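PDB 5CE6: FACT-Spt16 from Cicer arietinum, which belongs to the FACT histone chaperone complex acting in transcription and, through this N-terminal domain, probably binds histones H3-H4. Local coordinates for residues A[196-206]-A[398-406]; A[268-276]-A[283-291]. One frame throughout, in Å; residues are numbered along the deposited sequence.

Contact 1 (A[196-206]-A[398-406])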
loop_
_atom_site.group_PDB
_atom_site.type_symbol
_atom_site.label_atom_id
_atom_site.label_comp_id
_atom_site.label_asym_id
_atom_site.label_seq_id
_atom_site.Cartn_x
_atom_site.Cartn_y
_atom_site.Cartn_z
ATOM N N ALA A 196 -7.363 3.480 8.399
ATOM C CA ALA A 196 -6.293 4.474 8.604
ATOM C C ALA A 196 -5.475 4.306 9.885
ATOM O O ALA A 196 -4.247 4.412 9.863
ATOM C CB ALA A 196 -6.856 5.890 8.531
ATOM N N ALA A 197 -6.151 4.080 11.004
ATOM C CA ALA A 197 -5.454 3.907 12.276
ATOM C C ALA A 197 -5.349 2.425 12.633
ATOM O O ALA A 197 -6.356 1.751 12.843
ATOM C CB ALA A 197 -6.153 4.678 13.389
ATOM N N LYS A 198 -4.118 1.929 12.700
ATOM C CA LYS A 198 -3.875 0.509 12.953
ATOM C C LYS A 198 -3.941 0.165 14.440
ATOM O O LYS A 198 -3.575 0.977 15.305
ATOM C CB LYS A 198 -2.496 0.110 12.413
ATOM C CG LYS A 198 -2.453 -0.264 10.927
ATOM C CD LYS A 198 -2.611 0.938 10.040
ATOM C CE LYS A 198 -2.637 0.539 8.556
ATOM N NZ LYS A 198 -3.222 1.647 7.775
ATOM N N SER A 199 -4.399 -1.050 14.731
ATOM C CA SER A 199 -4.353 -1.594 16.082
ATOM C C SER A 199 -2.921 -1.968 16.419
ATOM O O SER A 199 -2.071 -2.023 15.536
ATOM C CB SER A 199 -5.219 -2.842 16.173
ATOM O OG SER A 199 -4.609 -3.942 15.521
ATOM N N ASN A 200 -2.646 -2.230 17.693
ATOM C CA ASN A 200 -1.307 -2.657 18.089
ATOM C C ASN A 200 -0.857 -3.937 17.367
ATOM O O ASN A 200 0.311 -4.077 17.007
ATOM C CB ASN A 200 -1.226 -2.839 19.605
ATOM C CG ASN A 200 -1.131 -1.519 20.342
ATOM O OD1 ASN A 200 -0.576 -0.553 19.823
ATOM N ND2 ASN A 200 -1.665 -1.474 21.557
ATOM N N GLU A 201 -1.783 -4.866 17.158
ATOM C CA GLU A 201 -1.457 -6.101 16.450
ATOM C C GLU A 201 -1.014 -5.791 15.022
ATOM O O GLU A 201 -0.008 -6.317 14.544
ATOM C CB GLU A 201 -2.655 -7.057 16.449
ATOM C CG GLU A 201 -2.447 -8.313 15.616
ATOM C CD GLU A 201 -3.666 -9.219 15.618
ATOM O OE1 GLU A 201 -4.674 -8.846 16.245
ATOM O OE2 GLU A 201 -3.606 -10.305 15.008
ATOM N N GLU A 202 -1.754 -4.907 14.363
ATOM C CA GLU A 202 -1.460 -4.569 12.973
ATOM C C GLU A 202 -0.122 -3.853 12.875
ATOM O O GLU A 202 0.656 -4.097 11.949
ATOM C CB GLU A 202 -2.576 -3.705 12.377
ATOM C CG GLU A 202 -3.942 -4.386 12.303
ATOM C CD GLU A 202 -4.986 -3.471 11.706
ATOM O OE1 GLU A 202 -5.354 -2.494 12.387
ATOM O OE2 GLU A 202 -5.425 -3.698 10.551
ATOM N N ILE A 203 0.152 -2.981 13.836
ATOM C CA ILE A 203 1.430 -2.271 13.855
ATOM C C ILE A 203 2.584 -3.257 14.017
ATOM O O ILE A 203 3.645 -3.094 13.419
ATOM C CB ILE A 203 1.446 -1.197 14.945
ATOM C CG1 ILE A 203 0.597 -0.004 14.493
ATOM C CG2 ILE A 203 2.867 -0.736 15.257
ATOM C CD1 ILE A 203 0.224 0.934 15.629
ATOM N N THR A 204 2.363 -4.307 14.799
ATOM C CA THR A 204 3.389 -5.326 14.956
ATOM C C THR A 204 3.699 -6.014 13.625
ATOM O O THR A 204 4.866 -6.190 13.277
ATOM C CB THR A 204 2.983 -6.355 16.001
ATOM O OG1 THR A 204 3.021 -5.723 17.287
ATOM C CG2 THR A 204 3.950 -7.551 15.998
ATOM N N TYR A 205 2.663 -6.388 12.881
ATOM C CA TYR A 205 2.868 -7.026 11.573
ATOM C C TYR A 205 3.600 -6.109 10.594
ATOM O O TYR A 205 4.463 -6.568 9.851
ATOM C CB TYR A 205 1.540 -7.516 10.980
ATOM C CG TYR A 205 0.826 -8.509 11.889
ATOM C CD1 TYR A 205 1.535 -9.260 12.832
ATOM C CD2 TYR A 205 -0.547 -8.689 11.809
ATOM C CE1 TYR A 205 0.893 -10.160 13.661
ATOM C CE2 TYR A 205 -1.199 -9.597 12.652
ATOM C CZ TYR A 205 -0.467 -10.326 13.566
ATOM O OH TYR A 205 -1.096 -11.219 14.413
ATOM N N ILE A 206 3.268 -4.820 10.601
ATOM C CA ILE A 206 3.967 -3.857 9.746
ATOM C C ILE A 206 5.438 -3.730 10.156
ATOM O O ILE A 206 6.324 -3.664 9.299
ATOM C CB ILE A 206 3.261 -2.478 9.775
ATOM C CG1 ILE A 206 1.862 -2.601 9.151
ATOM C CG2 ILE A 206 4.102 -1.407 9.056
ATOM C CD1 ILE A 206 0.966 -1.373 9.317
ATOM N N VAL A 398 -3.130 14.046 10.746
ATOM C CA VAL A 398 -2.391 12.874 11.207
ATOM C C VAL A 398 -2.967 12.423 12.541
ATOM O O VAL A 398 -3.229 13.249 13.421
ATOM C CB VAL A 398 -0.892 13.200 11.372
ATOM C CG1 VAL A 398 -0.140 12.018 11.968
ATOM C CG2 VAL A 398 -0.281 13.588 10.032
ATOM N N LYS A 399 -3.186 11.117 12.671
ATOM C CA LYS A 399 -3.675 10.527 13.912
ATOM C C LYS A 399 -2.741 9.410 14.371
ATOM O O LYS A 399 -2.125 8.716 13.555
ATOM C CB LYS A 399 -5.086 9.951 13.713
ATOM C CG LYS A 399 -6.155 10.974 13.351
ATOM C CD LYS A 399 -6.271 12.066 14.401
ATOM C CE LYS A 399 -7.343 13.097 14.032
ATOM N NZ LYS A 399 -7.466 14.198 15.044
ATOM N N GLU A 400 -2.649 9.237 15.684
ATOM C CA GLU A 400 -1.971 8.090 16.276
ATOM C C GLU A 400 -2.439 6.785 15.629
ATOM O O GLU A 400 -3.640 6.578 15.407
ATOM C CB GLU A 400 -2.270 8.061 17.779
ATOM C CG GLU A 400 -1.789 6.831 18.514
ATOM C CD GLU A 400 -2.129 6.886 19.995
ATOM O OE1 GLU A 400 -2.577 7.954 20.473
ATOM O OE2 GLU A 400 -1.947 5.859 20.678
ATOM N N GLY A 401 -1.488 5.917 15.296
ATOM C CA GLY A 401 -1.821 4.636 14.702
ATOM C C GLY A 401 -1.767 4.610 13.187
ATOM O O GLY A 401 -1.821 3.541 12.586
ATOM N N MET A 402 -1.647 5.778 12.559
ATOM C CA MET A 402 -1.473 5.810 11.109
ATOM C C MET A 402 -0.073 5.326 10.776
ATOM O O MET A 402 0.852 5.453 11.587
ATOM C CB MET A 402 -1.667 7.220 10.558
ATOM C CG MET A 402 -3.107 7.691 10.547
ATOM S SD MET A 402 -3.211 9.354 9.866
ATOM C CE MET A 402 -4.992 9.538 9.773
ATOM N N VAL A 403 0.076 4.780 9.574
ATOM C CA VAL A 403 1.348 4.243 9.129
ATOM C C VAL A 403 1.583 4.784 7.734
ATOM O O VAL A 403 0.681 4.745 6.892
ATOM C CB VAL A 403 1.318 2.712 9.085
ATOM C CG1 VAL A 403 2.662 2.182 8.617
ATOM C CG2 VAL A 403 0.987 2.164 10.458
ATOM N N PHE A 404 2.786 5.298 7.483
ATOM C CA PHE A 404 3.072 5.926 6.192
ATOM C C PHE A 404 4.282 5.331 5.480
ATOM O O PHE A 404 5.290 5.006 6.115
ATOM C CB PHE A 404 3.312 7.443 6.356
ATOM C CG PHE A 404 2.081 8.218 6.732
ATOM C CD1 PHE A 404 1.163 8.597 5.763
ATOM C CD2 PHE A 404 1.837 8.554 8.062
ATOM C CE1 PHE A 404 0.017 9.307 6.109
ATOM C CE2 PHE A 404 0.696 9.267 8.413
ATOM C CZ PHE A 404 -0.209 9.643 7.436
ATOM N N ASN A 405 4.154 5.192 4.160
ATOM C CA ASN A 405 5.289 5.007 3.264
ATOM C C ASN A 405 5.666 6.408 2.826
ATOM O O ASN A 405 4.999 6.987 1.974
ATOM C CB ASN A 405 4.852 4.141 2.054
ATOM C CG ASN A 405 5.913 4.063 0.952
ATOM O OD1 ASN A 405 7.100 4.276 1.199
ATOM N ND2 ASN A 405 5.479 3.729 -0.267
ATOM N N VAL A 406 6.674 6.989 3.484
ATOM C CA VAL A 406 7.150 8.319 3.160
ATOM C C VAL A 406 8.192 8.162 2.072
ATOM O O VAL A 406 9.324 7.760 2.333
ATOM C CB VAL A 406 7.756 9.029 4.383
ATOM C CG1 VAL A 406 8.260 10.419 4.007
ATOM C CG2 VAL A 406 6.717 9.124 5.501
HETATM O O HOH W 1 -2.359 4.439 7.808
#
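The type II beta turn K399-M402, which leads into strand 403-414 of the M24-like, pita-bread domain, docks through G401 on the short loop A197-S199 just ahead of helix 200-230. K198 N donates to G401 O over 2.8 Å; the bond is nearly straight at the hydrogen (171°), but the donor stands above the carbonyl plane rather than on a lone pair. G401 carries no side chain, and the backbones approach closely there, A197 CA lying 4.4 Å from G401 CA. One residue back, A196 O receives a CA-H...O contact from M402 CA at 3.3 Å. A water also donates to A196 O while accepting from V403 N and from K198 NZ, so the carbonyl and the first amide of the strand are joined through one molecule. The K198 chain is bent at its second torsion (chi2 72°), which brings CD across V403 CG2 at about a right angle, 3.8 Å away, and leaves NZ to reach the water, F195 O and a salt bridge with E385. I206 and V403 meet tip to tip, CD1 of I206 lying 3.7 Å from V403 CG2. M402 brings its CG to 3.5 Å from A196 O, and its extended chain takes SD back to K399 N in a weak bond within the turn. S199 and E202 close a capping box, S199 OG accepting from E202 N and E202 OE1 from S199 N, which fixes the first turn of the helix beside this loop. Y309 holds the other oxygen of the E202 carboxylate. On the sheet side, G401 and M402 bond through their backbones to I435 of strand 424-435, V403 pairs with I379, and the V403 side chain also rests on I434.

Contact 2 (A[268-276]-A[283-291]); sequences PPIFQSGGK and AVSNDEALY. With NA (sodium ion), chain E.
F271 and Y291 supply the rings, and each meets the opposite segment differently. S285 OG sits at the edge of the F271 ring, near its plane, while the F271 side chain also packs against V221, L240, T244 and C300. Beside Y291, G274 CA approaches obliquely and a water lies in plane at the ring edge; the same water accepts from G274 N and donates to Y291 O. The hydroxyl of S285 grips the strand at two points, donating to P269 O at 2.8 Å and accepting from F271 N, also at 2.8 Å. With OG anti to the carbonyl carbon (chi1 -64°), it fits between two backbone groups on one edge of the strand. Near the other end S273 OG accepts from Y291 N at 2.9 Å and is also bonded to H237 NE2. H237 holds the loop too, through ND1 to N286 OD1, the oxygen that forms an Asx turn by accepting from E288 N at 3.0 Å. Van der Waals contact fills in between these bonds: I270 CG1 lies 3.4 Å from A283 O, and the amide NE2 of Q272, which is bonded to D278 O, touches A283 CB at 3.5 Å. G274 has positive phi in the type I' turn S273-K276 and sets its CA 3.6 Å from Y291 CB. A sodium ion nearby is bound by A289 O at 2.7 Å and by two waters, one of which donates to G274 O. Further waters bridge P268 O to A283 O, F271 O to N286 N, and S273 O to N286 ND2. Serine hydroxyls and waters thus stand in for direct backbone pairing, and the contact is that of an irregular, hydrated loop running alongside an edge strand, here strand 270-273, before the chain enters strand 296-306 of the M24-like domain.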
loop_
_atom_site.group_PDB
_atom_site.type_symbol
_atom_site.label_atom_id
_atom_site.label_comp_id
_atom_site.label_asym_id
_atom_site.label_seq_id
_atom_site.Cartn_x
_atom_site.Cartn_y
_atom_site.Cartn_z
ATOM N N PRO A 268 7.168 -6.300 -7.370
ATOM C CA PRO A 268 8.472 -6.771 -7.840
ATOM C C PRO A 268 9.495 -5.683 -7.585
ATOM O O PRO A 268 9.237 -4.542 -7.974
ATOM C CB PRO A 268 8.261 -6.939 -9.347
ATOM C CG PRO A 268 6.777 -7.170 -9.495
ATOM C CD PRO A 268 6.165 -6.281 -8.452
ATOM N N PRO A 269 10.603 -6.023 -6.909
ATOM C CA PRO A 269 11.611 -5.029 -6.529
ATOM C C PRO A 269 12.032 -4.170 -7.703
ATOM O O PRO A 269 12.105 -4.662 -8.834
ATOM C CB PRO A 269 12.772 -5.900 -6.052
ATOM C CG PRO A 269 12.053 -7.067 -5.389
ATOM C CD PRO A 269 10.904 -7.349 -6.330
ATOM N N ILE A 270 12.293 -2.897 -7.434
ATOM C CA ILE A 270 12.597 -1.945 -8.492
ATOM C C ILE A 270 14.069 -1.617 -8.447
ATOM O O ILE A 270 14.574 -1.186 -7.423
ATOM C CB ILE A 270 11.781 -0.653 -8.309
ATOM C CG1 ILE A 270 10.289 -0.946 -8.553
ATOM C CG2 ILE A 270 12.296 0.466 -9.235
ATOM C CD1 ILE A 270 9.353 0.141 -8.003
ATOM N N PHE A 271 14.762 -1.867 -9.552
ATOM C CA PHE A 271 16.152 -1.450 -9.695
ATOM C C PHE A 271 16.264 -0.613 -10.947
ATOM O O PHE A 271 15.813 -1.030 -12.017
ATOM C CB PHE A 271 17.064 -2.665 -9.813
ATOM C CG PHE A 271 17.259 -3.388 -8.521
ATOM C CD1 PHE A 271 16.365 -4.370 -8.119
ATOM C CD2 PHE A 271 18.330 -3.069 -7.693
ATOM C CE1 PHE A 271 16.528 -5.028 -6.910
ATOM C CE2 PHE A 271 18.509 -3.736 -6.483
ATOM C CZ PHE A 271 17.609 -4.716 -6.099
ATOM N N GLN A 272 16.865 0.570 -10.820
ATOM C CA GLN A 272 16.995 1.478 -11.960
ATOM C C GLN A 272 18.366 2.125 -11.961
ATOM O O GLN A 272 18.903 2.454 -10.901
ATOM C CB GLN A 272 15.929 2.580 -11.887
ATOM C CG GLN A 272 14.505 2.062 -11.941
ATOM C CD GLN A 272 13.456 3.140 -11.757
ATOM O OE1 GLN A 272 13.772 4.292 -11.462
ATOM N NE2 GLN A 272 12.189 2.758 -11.896
ATOM N N SER A 273 18.916 2.334 -13.151
ATOM C CA SER A 273 20.187 3.041 -13.267
ATOM C C SER A 273 20.346 3.494 -14.704
ATOM O O SER A 273 19.454 3.283 -15.518
ATOM C CB SER A 273 21.350 2.126 -12.873
ATOM O OG SER A 273 21.537 1.108 -13.845
ATOM N N GLY A 274 21.480 4.116 -15.017
ATOM C CA GLY A 274 21.832 4.356 -16.404
ATOM C C GLY A 274 20.894 5.281 -17.157
ATOM O O GLY A 274 20.635 5.088 -18.358
ATOM N N GLY A 275 20.381 6.287 -16.461
ATOM C CA GLY A 275 19.614 7.324 -17.131
ATOM C C GLY A 275 18.161 6.965 -17.380
ATOM O O GLY A 275 17.419 7.762 -17.952
ATOM N N LYS A 276 17.748 5.769 -16.965
ATOM C CA LYS A 276 16.366 5.331 -17.180
ATOM C C LYS A 276 15.665 5.136 -15.844
ATOM O O LYS A 276 15.740 4.069 -15.229
ATOM C CB LYS A 276 16.313 4.067 -18.046
ATOM C CG LYS A 276 16.904 4.277 -19.445
ATOM C CD LYS A 276 16.682 3.075 -20.379
ATOM C CE LYS A 276 17.267 3.341 -21.774
ATOM N NZ LYS A 276 17.232 2.127 -22.629
ATOM N N ALA A 283 6.565 1.171 -11.481
ATOM C CA ALA A 283 7.727 0.977 -12.342
ATOM C C ALA A 283 8.248 -0.455 -12.283
ATOM O O ALA A 283 8.176 -1.114 -11.246
ATOM C CB ALA A 283 8.830 1.971 -11.991
ATOM N N VAL A 284 8.755 -0.941 -13.417
ATOM C CA VAL A 284 9.270 -2.307 -13.485
ATOM C C VAL A 284 10.744 -2.355 -13.875
ATOM O O VAL A 284 11.187 -1.654 -14.803
ATOM C CB VAL A 284 8.406 -3.237 -14.410
ATOM C CG1 VAL A 284 6.931 -2.893 -14.299
ATOM C CG2 VAL A 284 8.839 -3.149 -15.853
ATOM N N SER A 285 11.499 -3.176 -13.148
ATOM C CA SER A 285 12.923 -3.342 -13.419
ATOM C C SER A 285 13.103 -3.878 -14.831
ATOM O O SER A 285 12.514 -4.898 -15.198
ATOM C CB SER A 285 13.549 -4.311 -12.420
ATOM O OG SER A 285 13.496 -3.799 -11.097
ATOM N N ASN A 286 13.906 -3.189 -15.628
ATOM C CA ASN A 286 14.083 -3.594 -17.024
ATOM C C ASN A 286 15.188 -4.637 -17.216
ATOM O O ASN A 286 15.744 -5.131 -16.228
ATOM C CB ASN A 286 14.270 -2.373 -17.930
ATOM C CG ASN A 286 15.565 -1.621 -17.661
ATOM O OD1 ASN A 286 16.538 -2.180 -17.149
ATOM N ND2 ASN A 286 15.579 -0.335 -18.006
ATOM N N ASP A 287 15.489 -4.975 -18.474
ATOM C CA ASP A 287 16.519 -5.968 -18.799
ATOM C C ASP A 287 17.849 -5.336 -19.191
ATOM O O ASP A 287 18.695 -5.989 -19.802
ATOM C CB ASP A 287 16.072 -6.879 -19.948
ATOM C CG ASP A 287 14.970 -7.831 -19.565
ATOM O OD1 ASP A 287 14.716 -8.056 -18.365
ATOM O OD2 ASP A 287 14.358 -8.388 -20.500
ATOM N N GLU A 288 18.033 -4.062 -18.861
ATOM C CA GLU A 288 19.301 -3.394 -19.115
ATOM C C GLU A 288 20.287 -3.697 -17.990
ATOM O O GLU A 288 19.885 -4.020 -16.874
ATOM C CB GLU A 288 19.096 -1.879 -19.243
ATOM C CG GLU A 288 18.288 -1.486 -20.459
ATOM C CD GLU A 288 18.993 -1.849 -21.746
ATOM O OE1 GLU A 288 20.205 -1.557 -21.868
ATOM O OE2 GLU A 288 18.341 -2.432 -22.636
ATOM N N ALA A 289 21.576 -3.603 -18.299
ATOM C CA ALA A 289 22.620 -3.864 -17.319
ATOM C C ALA A 289 22.705 -2.721 -16.316
ATOM O O ALA A 289 22.493 -1.562 -16.672
ATOM C CB ALA A 289 23.950 -4.053 -18.011
ATOM N N LEU A 290 23.001 -3.053 -15.065
ATOM C CA LEU A 290 23.261 -2.043 -14.046
ATOM C C LEU A 290 24.415 -1.160 -14.510
ATOM O O LEU A 290 25.423 -1.660 -15.008
ATOM C CB LEU A 290 23.627 -2.715 -12.721
ATOM C CG LEU A 290 23.832 -1.792 -11.527
ATOM C CD1 LEU A 290 22.479 -1.311 -11.027
ATOM C CD2 LEU A 290 24.609 -2.479 -10.412
ATOM N N TYR A 291 24.256 0.152 -14.365
ATOM C CA TYR A 291 25.264 1.097 -14.849
ATOM C C TYR A 291 25.899 1.800 -13.668
ATOM O O TYR A 291 25.199 2.345 -12.809
ATOM C CB TYR A 291 24.639 2.128 -15.789
ATOM C CG TYR A 291 25.660 3.010 -16.479
ATOM C CD1 TYR A 291 26.265 2.601 -17.658
ATOM C CD2 TYR A 291 26.009 4.245 -15.949
ATOM C CE1 TYR A 291 27.192 3.394 -18.292
ATOM C CE2 TYR A 291 26.941 5.046 -16.572
ATOM C CZ TYR A 291 27.526 4.616 -17.750
ATOM O OH TYR A 291 28.457 5.412 -18.387
HETATM NA NA NA E . 21.559 0.972 -16.930
HETATM O O HOH W 2 7.469 -3.210 -9.581
HETATM O O HOH W 3 10.034 -4.487 -11.110
HETATM O O HOH W 4 15.084 -0.649 -14.508
HETATM O O HOH W 5 12.435 0.605 -14.226
HETATM O O HOH W 6 18.348 1.104 -17.647
HETATM O O HOH W 7 23.635 4.573 -13.151
HETATM O O HOH W 8 20.301 2.179 -19.064
HETATM O O HOH W 9 23.231 0.013 -18.988
#

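Both contacts are largely buried, but the centre of contact 1 lies about 12 Å from the centre of the chain and that of contact 2 about 21 Å, on the opposite side of it. Helix 200-230 connects them: contact 1 involves its first turns, whereas V221, L225 and V228 further along it back F271 and L290 of contact 2. Contact 1 joins parts distant in sequence by one direct backbone bond, a shared water and aliphatic side chains. Contact 2 falls between those parts along the chain and joins near neighbours, relying on serine hydroxyls, many waters and a sodium ion. The nearest atoms of contact 1 and contact 2 are about 9 Å apart, without touching.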